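Local coordinates for histidine-containing phosphotransfer protein 2 (Oryza sativa, PDB 1YVI) that relays phosphoryl groups through an active histidine between cytokinin sensor histidine kinases and response regulators, promoting cytokinin signalling, at residues P40-V43 / S44-T48; K93-F96 / T97-F101; M115-A118 / V119-D123; F131-M134 / L135-Q139. All blocks are in the same frame, centred on the assembly; numbering follows the deposited sequence.

Contact 1 of 4, residues P40-V43 / S44-T48; sequences PGFV and SEVVT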
# COMPACT_ATOMS: atom_id res chain seq x y z
N PRO A 40 -16.47 6.60 12.18
CA PRO A 40 -15.42 6.18 13.20
C PRO A 40 -14.44 5.05 12.79
O PRO A 40 -13.32 4.98 13.30
CB PRO A 40 -16.24 5.74 14.42
CG PRO A 40 -17.65 5.41 13.86
CD PRO A 40 -17.85 6.36 12.67
N GLY A 41 -14.85 4.17 11.88
CA GLY A 41 -13.99 3.08 11.43
C GLY A 41 -13.54 3.37 10.01
O GLY A 41 -13.13 2.45 9.29
N PHE A 42 -13.63 4.63 9.60
CA PHE A 42 -13.30 5.02 8.25
C PHE A 42 -11.88 4.57 7.82
O PHE A 42 -11.70 3.90 6.78
CB PHE A 42 -13.44 6.51 8.08
CG PHE A 42 -13.02 7.02 6.72
CD1 PHE A 42 -13.78 6.74 5.58
CD2 PHE A 42 -11.90 7.87 6.59
CE1 PHE A 42 -13.43 7.28 4.32
CE2 PHE A 42 -11.54 8.39 5.33
CZ PHE A 42 -12.32 8.08 4.19
N VAL A 43 -10.87 4.96 8.59
CA VAL A 43 -9.47 4.60 8.28
C VAL A 43 -9.30 3.06 8.19
O VAL A 43 -8.70 2.55 7.24
CB VAL A 43 -8.48 5.24 9.31
CG1 VAL A 43 -7.05 4.76 9.04
CG2 VAL A 43 -8.57 6.75 9.16
N SER A 44 -9.86 2.29 9.14
CA SER A 44 -9.71 0.83 9.05
C SER A 44 -10.27 0.27 7.74
O SER A 44 -9.74 -0.71 7.18
CB SER A 44 -10.44 0.09 10.19
OG SER A 44 -9.83 0.32 11.47
N GLU A 45 -11.43 0.80 7.31
CA GLU A 45 -12.06 0.33 6.07
C GLU A 45 -11.28 0.71 4.83
O GLU A 45 -11.19 -0.09 3.90
CB GLU A 45 -13.52 0.81 5.96
CG GLU A 45 -14.49 0.22 7.07
CD GLU A 45 -14.66 -1.29 7.04
OE1 GLU A 45 -14.24 -1.98 6.10
OE2 GLU A 45 -15.23 -1.80 8.01
N VAL A 46 -10.73 1.92 4.84
CA VAL A 46 -9.92 2.43 3.74
C VAL A 46 -8.71 1.52 3.59
O VAL A 46 -8.36 1.14 2.46
CB VAL A 46 -9.51 3.91 3.97
CG1 VAL A 46 -8.39 4.39 2.97
CG2 VAL A 46 -10.74 4.83 3.82
N VAL A 47 -8.06 1.22 4.71
CA VAL A 47 -6.82 0.41 4.74
C VAL A 47 -7.13 -1.03 4.31
O VAL A 47 -6.36 -1.62 3.56
CB VAL A 47 -6.18 0.43 6.19
CG1 VAL A 47 -5.24 -0.68 6.41
CG2 VAL A 47 -5.45 1.76 6.38
N THR A 48 -8.22 -1.59 4.80
CA THR A 48 -8.64 -2.93 4.38
C THR A 48 -8.82 -3.00 2.89
O THR A 48 -8.24 -3.88 2.24
CB THR A 48 -9.92 -3.35 5.11
OG1 THR A 48 -9.65 -3.21 6.51
CG2 THR A 48 -10.31 -4.81 4.81
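E45 and G41 make the first bond of helix 42-65: the amide N of E45 donates to G41 O at 3.1 Å, with G41 in the N-cap position. The next two bonds follow at once: V46 N reaches F42 O and V47 N reaches V43 O, each at 2.9 Å. The next carbonyl, S44 O, is gripped twice, by T48 N at 3.0 Å and by T48 OG1 at 2.6 Å, the two donors arriving from opposite faces of the carbonyl plane; the hydroxyl of T48 is therefore spent on its own helix.

F42 and V46 supply the side-chain part. With F42 CG turned anti to its own amide N (chi1 176°), the ring stands where V46 CG2 sits over one of its faces, 3.7 Å from the centroid, in a CH-pi contact. The same methyl is pressed against F42 O, at 3.2 Å.

In this helical HPt protein the turn is wedged between two helices: F42 and V46 lean on L33 and L30 of helix 25-34, while S44, V47 and T48 pack on helix 110-142 through L135, E138 and F131.

Contact 2 of 4, residues K93-F96 / T97-F101; sequences KVKF and TCMQF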
# COMPACT_ATOMS: atom_id res chain seq x y z
N LYS A 93 6.19 4.58 -0.28
CA LYS A 93 7.28 3.73 -0.87
C LYS A 93 6.72 2.89 -2.01
O LYS A 93 7.36 2.71 -3.03
CB LYS A 93 7.91 2.85 0.24
CG LYS A 93 8.70 3.71 1.31
CD LYS A 93 9.38 2.85 2.28
CE LYS A 93 10.73 2.31 1.79
NZ LYS A 93 11.19 1.36 2.87
N VAL A 94 5.50 2.37 -1.86
CA VAL A 94 4.88 1.65 -2.96
C VAL A 94 4.75 2.66 -4.12
O VAL A 94 5.05 2.37 -5.26
CB VAL A 94 3.51 1.08 -2.54
CG1 VAL A 94 2.78 0.41 -3.71
CG2 VAL A 94 3.69 0.11 -1.35
N LYS A 95 4.27 3.86 -3.80
CA LYS A 95 4.10 4.88 -4.83
C LYS A 95 5.42 5.15 -5.58
O LYS A 95 5.43 5.22 -6.81
CB LYS A 95 3.52 6.19 -4.19
CG LYS A 95 3.39 7.30 -5.19
CD LYS A 95 3.09 8.65 -4.54
CE LYS A 95 4.33 9.18 -3.83
NZ LYS A 95 3.96 10.28 -2.88
N PHE A 96 6.53 5.37 -4.86
CA PHE A 96 7.77 5.70 -5.57
C PHE A 96 8.29 4.56 -6.41
O PHE A 96 8.80 4.80 -7.50
CB PHE A 96 8.87 6.22 -4.64
CG PHE A 96 8.48 7.46 -3.92
CD1 PHE A 96 7.87 8.47 -4.59
CD2 PHE A 96 8.69 7.57 -2.56
CE1 PHE A 96 7.46 9.62 -3.91
CE2 PHE A 96 8.29 8.72 -1.90
CZ PHE A 96 7.68 9.72 -2.58
N THR A 97 8.07 3.34 -5.95
CA THR A 97 8.48 2.13 -6.74
C THR A 97 7.69 2.06 -8.04
O THR A 97 8.25 1.82 -9.11
CB THR A 97 8.34 0.90 -5.87
OG1 THR A 97 9.23 1.05 -4.73
CG2 THR A 97 8.73 -0.35 -6.66
N CYS A 98 6.37 2.32 -7.96
CA CYS A 98 5.51 2.40 -9.19
C CYS A 98 5.98 3.45 -10.21
O CYS A 98 5.90 3.24 -11.43
CB CYS A 98 4.03 2.70 -8.81
SG CYS A 98 3.31 1.24 -7.98
N MET A 99 6.43 4.59 -9.70
CA MET A 99 6.95 5.66 -10.54
C MET A 99 8.11 5.17 -11.37
O MET A 99 8.17 5.40 -12.60
CB MET A 99 7.34 6.83 -9.65
CG MET A 99 6.11 7.61 -9.21
SD MET A 99 6.37 8.86 -7.95
CE MET A 99 7.34 10.08 -8.82
N GLN A 100 9.02 4.46 -10.73
CA GLN A 100 10.25 4.00 -11.41
C GLN A 100 9.86 2.90 -12.41
O GLN A 100 10.42 2.76 -13.49
CB GLN A 100 11.22 3.43 -10.34
CG GLN A 100 12.50 2.80 -10.93
CD GLN A 100 13.77 3.04 -10.08
OE1 GLN A 100 13.81 2.77 -8.86
NE2 GLN A 100 14.82 3.54 -10.73
N PHE A 101 8.84 2.15 -12.02
CA PHE A 101 8.39 0.95 -12.71
C PHE A 101 8.01 1.29 -14.15
O PHE A 101 8.20 0.46 -15.06
CB PHE A 101 7.22 0.37 -11.86
CG PHE A 101 6.82 -1.06 -12.15
CD1 PHE A 101 6.79 -1.57 -13.45
CD2 PHE A 101 6.37 -1.87 -11.11
CE1 PHE A 101 6.35 -2.90 -13.69
CE2 PHE A 101 5.92 -3.22 -11.36
CZ PHE A 101 5.92 -3.72 -12.65
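F96 and M99 form a Met-aromatic contact, three residues apart on helix 92-106 of the HPt helical fold. M99 is the side chain to follow. Its CB rests on F96 O at 3.3 Å, and CG lies beside K95 O at 3.5 Å, placed there by a chi1 of -77° that swings it back beside its own amide N. From CG the chain brings SD to the rim of the F96 ring: the sulfur is 3.7 Å from F96 CD1 and lies near the ring plane, 83° off the normal, so it meets the edge and not the face. The bend at chi3 (68°) then leaves CE farther from F96 than SD. The two side chains run side by side and point the same way, on the exposed side of the helix.

Underneath, the backbone ladder is regular, with C98 N to V94 O at 3.0 Å and M99 N to K95 O at 3.1 Å, while Q100 N to F96 O is longer at 3.3 Å.

The other side of the helix is turned inward. V94 and C98 pack on helix 72-89, which carries H80, the predicted phosphohistidine. T97 faces helix 110-142, where its OG1 is hydrogen-bonded to D123 OD2; that same OG1 lies 3.0 Å from K93 O.

Contact 3 of 4, residues M115-A118 / V119-D123; sequences MALA and VVRND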
# COMPACT_ATOMS: atom_id res chain seq x y z
N MET A 115 11.32 -7.62 -11.90
CA MET A 115 12.20 -7.21 -10.79
C MET A 115 11.60 -6.02 -10.08
O MET A 115 11.62 -5.96 -8.84
CB MET A 115 13.61 -6.82 -11.26
CG MET A 115 14.54 -8.01 -11.63
SD MET A 115 16.24 -7.35 -11.75
CE MET A 115 16.73 -7.16 -10.01
N ALA A 116 10.95 -5.14 -10.83
CA ALA A 116 10.24 -4.00 -10.20
C ALA A 116 9.02 -4.47 -9.35
O ALA A 116 8.76 -3.93 -8.27
CB ALA A 116 9.82 -2.95 -11.28
N LEU A 117 8.29 -5.47 -9.87
CA LEU A 117 7.13 -6.00 -9.17
C LEU A 117 7.54 -6.68 -7.88
O LEU A 117 6.83 -6.56 -6.86
CB LEU A 117 6.33 -6.97 -10.04
CG LEU A 117 4.92 -7.33 -9.48
CD1 LEU A 117 4.02 -6.03 -9.40
CD2 LEU A 117 4.37 -8.40 -10.45
N ALA A 118 8.71 -7.34 -7.89
CA ALA A 118 9.21 -7.91 -6.63
C ALA A 118 9.45 -6.81 -5.58
O ALA A 118 9.14 -7.00 -4.39
CB ALA A 118 10.50 -8.73 -6.88
N VAL A 119 10.00 -5.66 -5.99
CA VAL A 119 10.18 -4.53 -5.05
C VAL A 119 8.79 -4.00 -4.60
O VAL A 119 8.59 -3.59 -3.42
CB VAL A 119 11.10 -3.37 -5.67
CG1 VAL A 119 11.27 -2.20 -4.69
CG2 VAL A 119 12.54 -3.95 -6.17
N VAL A 120 7.84 -3.94 -5.54
CA VAL A 120 6.47 -3.54 -5.16
C VAL A 120 5.96 -4.46 -4.04
O VAL A 120 5.40 -4.02 -3.01
CB VAL A 120 5.51 -3.51 -6.34
CG1 VAL A 120 3.99 -3.29 -5.84
CG2 VAL A 120 5.89 -2.39 -7.36
N ARG A 121 6.21 -5.75 -4.19
CA ARG A 121 5.73 -6.68 -3.18
C ARG A 121 6.46 -6.40 -1.87
O ARG A 121 5.82 -6.33 -0.81
CB ARG A 121 6.02 -8.10 -3.62
CG ARG A 121 4.99 -8.65 -4.57
CD ARG A 121 5.19 -10.20 -4.70
NE ARG A 121 4.37 -10.62 -5.82
CZ ARG A 121 4.82 -10.75 -7.09
NH1 ARG A 121 6.10 -10.53 -7.37
NH2 ARG A 121 3.98 -11.14 -8.04
N ASN A 122 7.79 -6.18 -1.94
CA ASN A 122 8.58 -5.91 -0.69
C ASN A 122 7.95 -4.73 0.08
O ASN A 122 7.66 -4.83 1.28
CB ASN A 122 10.04 -5.58 -1.03
CG ASN A 122 10.78 -6.81 -1.58
OD1 ASN A 122 10.24 -7.92 -1.58
ND2 ASN A 122 12.00 -6.59 -2.08
N ASP A 123 7.73 -3.61 -0.62
CA ASP A 123 7.19 -2.39 0.01
C ASP A 123 5.73 -2.58 0.45
O ASP A 123 5.35 -2.11 1.51
CB ASP A 123 7.27 -1.21 -0.98
CG ASP A 123 8.74 -0.70 -1.18
OD1 ASP A 123 9.59 -0.77 -0.25
OD2 ASP A 123 9.00 -0.21 -2.27
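The guanidinium of R121 is the flat group here, and L117 meets one of its faces from one turn back along helix 110-142, the long last helix of this HPt fold. L117 CG stands over that face, towards the NH1/NH2 end and 4.0 Å from R121 NH1, while L117 CD2 lies beyond the rim beside R121 NH2, at 3.7 Å. A118 CA lies obliquely to the group. The arginine chain is extended from CG to NE, and chi4 (94°) turns the guanidinium out of line with that chain, presenting its face to the leucine.

The aliphatic part of R121 also rests on the backbone: CB is 3.4 Å from A118 O. Both side chains are held on the side of the helix that packs on helix 42-65, L117 against I61 and R121 against I58 and A62. V120 touches both I58 and T97, and A116 and V119 face helix 92-106.

The backbone bonds between the two halves are unremarkable: V120 N to A116 O, R121 N to L117 O and N122 N to A118 O are each 2.9 Å long.

N122 doubles back over the carbonyl its own amide uses. With CG beside the amide N (chi1 -68°), its OD1 stands 3.2 Å from A118 O, acceptor facing acceptor.

Contact 4 of 4, residues F131-M134 / L135-Q139; sequences FQTM and LQLEQ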
# COMPACT_ATOMS: atom_id res chain seq x y z
N PHE A 131 -0.21 -2.29 8.81
CA PHE A 131 -1.67 -2.14 8.67
C PHE A 131 -2.44 -3.23 9.35
O PHE A 131 -3.43 -2.94 9.95
CB PHE A 131 -2.16 -2.06 7.22
CG PHE A 131 -1.90 -0.73 6.54
CD1 PHE A 131 -1.70 0.45 7.26
CD2 PHE A 131 -1.96 -0.66 5.13
CE1 PHE A 131 -1.51 1.68 6.58
CE2 PHE A 131 -1.83 0.57 4.45
CZ PHE A 131 -1.57 1.74 5.17
N GLN A 132 -2.01 -4.47 9.24
CA GLN A 132 -2.75 -5.56 9.84
C GLN A 132 -2.72 -5.49 11.38
O GLN A 132 -3.72 -5.67 12.04
CB GLN A 132 -2.16 -6.91 9.38
CG GLN A 132 -2.47 -7.23 7.89
CD GLN A 132 -3.94 -7.23 7.60
OE1 GLN A 132 -4.66 -7.99 8.19
NE2 GLN A 132 -4.40 -6.37 6.67
N THR A 133 -1.56 -5.20 11.93
CA THR A 133 -1.41 -4.93 13.38
C THR A 133 -2.31 -3.73 13.80
O THR A 133 -3.00 -3.80 14.82
CB THR A 133 0.08 -4.66 13.72
OG1 THR A 133 0.89 -5.81 13.33
CG2 THR A 133 0.26 -4.39 15.23
N MET A 134 -2.32 -2.66 13.01
CA MET A 134 -3.19 -1.48 13.28
C MET A 134 -4.64 -1.90 13.34
O MET A 134 -5.38 -1.51 14.27
CB MET A 134 -2.98 -0.41 12.19
CG MET A 134 -3.73 0.87 12.44
SD MET A 134 -3.89 1.79 10.89
CE MET A 134 -5.37 1.09 10.25
N LEU A 135 -5.07 -2.69 12.36
CA LEU A 135 -6.50 -3.15 12.26
C LEU A 135 -6.95 -3.94 13.49
O LEU A 135 -8.10 -3.77 13.99
CB LEU A 135 -6.74 -4.02 11.01
CG LEU A 135 -6.61 -3.28 9.68
CD1 LEU A 135 -6.60 -4.25 8.48
CD2 LEU A 135 -7.74 -2.27 9.50
N GLN A 136 -6.08 -4.83 13.93
CA GLN A 136 -6.31 -5.63 15.12
C GLN A 136 -6.42 -4.70 16.33
O GLN A 136 -7.39 -4.80 17.11
CB GLN A 136 -5.16 -6.63 15.25
CG GLN A 136 -5.21 -7.71 16.33
CD GLN A 136 -4.12 -8.78 16.03
OE1 GLN A 136 -3.29 -8.59 15.12
NE2 GLN A 136 -4.11 -9.91 16.78
N LEU A 137 -5.48 -3.76 16.48
CA LEU A 137 -5.61 -2.74 17.56
C LEU A 137 -6.87 -1.89 17.45
O LEU A 137 -7.56 -1.69 18.45
CB LEU A 137 -4.36 -1.82 17.64
CG LEU A 137 -3.03 -2.55 17.95
CD1 LEU A 137 -1.81 -1.58 17.81
CD2 LEU A 137 -3.10 -3.11 19.34
N GLU A 138 -7.16 -1.36 16.25
CA GLU A 138 -8.38 -0.58 16.02
C GLU A 138 -9.62 -1.41 16.44
O GLU A 138 -10.49 -0.92 17.19
CB GLU A 138 -8.48 -0.05 14.57
CG GLU A 138 -7.46 1.05 14.20
CD GLU A 138 -7.97 2.49 14.33
OE1 GLU A 138 -8.38 2.89 15.46
OE2 GLU A 138 -7.95 3.22 13.30
N GLN A 139 -9.68 -2.67 16.00
CA GLN A 139 -10.79 -3.59 16.38
C GLN A 139 -11.01 -3.63 17.90
O GLN A 139 -12.14 -3.46 18.38
CB GLN A 139 -10.58 -5.01 15.84
CG GLN A 139 -11.06 -5.21 14.42
CD GLN A 139 -10.45 -6.44 13.71
OE1 GLN A 139 -10.03 -7.41 14.36
NE2 GLN A 139 -10.41 -6.39 12.37
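Four successive i-to-i+4 bonds, L135 N to F131 O, Q136 N to Q132 O, L137 N to T133 O and E138 N to M134 O, carry the helix through this turn; the last is the shortest at 2.7 Å and nearly straight, with an N-H...O angle of 170°.

L135 meets three residues. Its CG presses on F131 O at 3.2 Å, and its two methyls then part company. CD1 meets the amide end of Q132, 3.6 Å from NE2, because the Q132 chain is bent at chi2 (-56°) and folds its amide across the leucine. CD2 goes the other way, to the tip of M134, where CE is 4.2 Å off.

Helix 110-142 here contributes to the helical bundle of the HPt fold, packing on helix 42-65 and on helix 2-19. L135 and F131 face helix 42-65. Towards helix 2-19, M134 packs on L10 and L13, E138 touches L10 as well, and F131 adds M17.

M134 also runs alongside E138, the two chains pointing the same way, with their CG atoms 4.1 Å apart. E138 lies in a buried position, and its CG is packed on M134 O at 3.3 Å, the carbonyl that its own amide N uses; its CB and CG both lie against that oxygen. One position back along the ladder, L137 CG lies 3.4 Å from T133 O, and the hydroxyl of T133 turns back along the helix to bond with N129 O.

The four contacts fall into two touching pairs on opposite sides of the chain's centre. Contacts 1 and 4, with centres about 10 Å apart, join helix 42-65 to the later part of helix 110-142: V47 CG1 comes to 3.3 Å from F131 CG, and S44 OG to 3.4 Å from E138 CB. Contacts 2 and 3, about 9 Å apart between centres, pair helix 92-106 with the earlier part of helix 110-142, and T97 CG2 meets V120 CG2 at 3.6 Å. Contacts 3 and 4 share helix 110-142, yet their centres lie about 24 Å apart. C98 of contact 2 packs on V79 and K83 of helix 72-89, the helix that carries the predicted phosphohistidine H80.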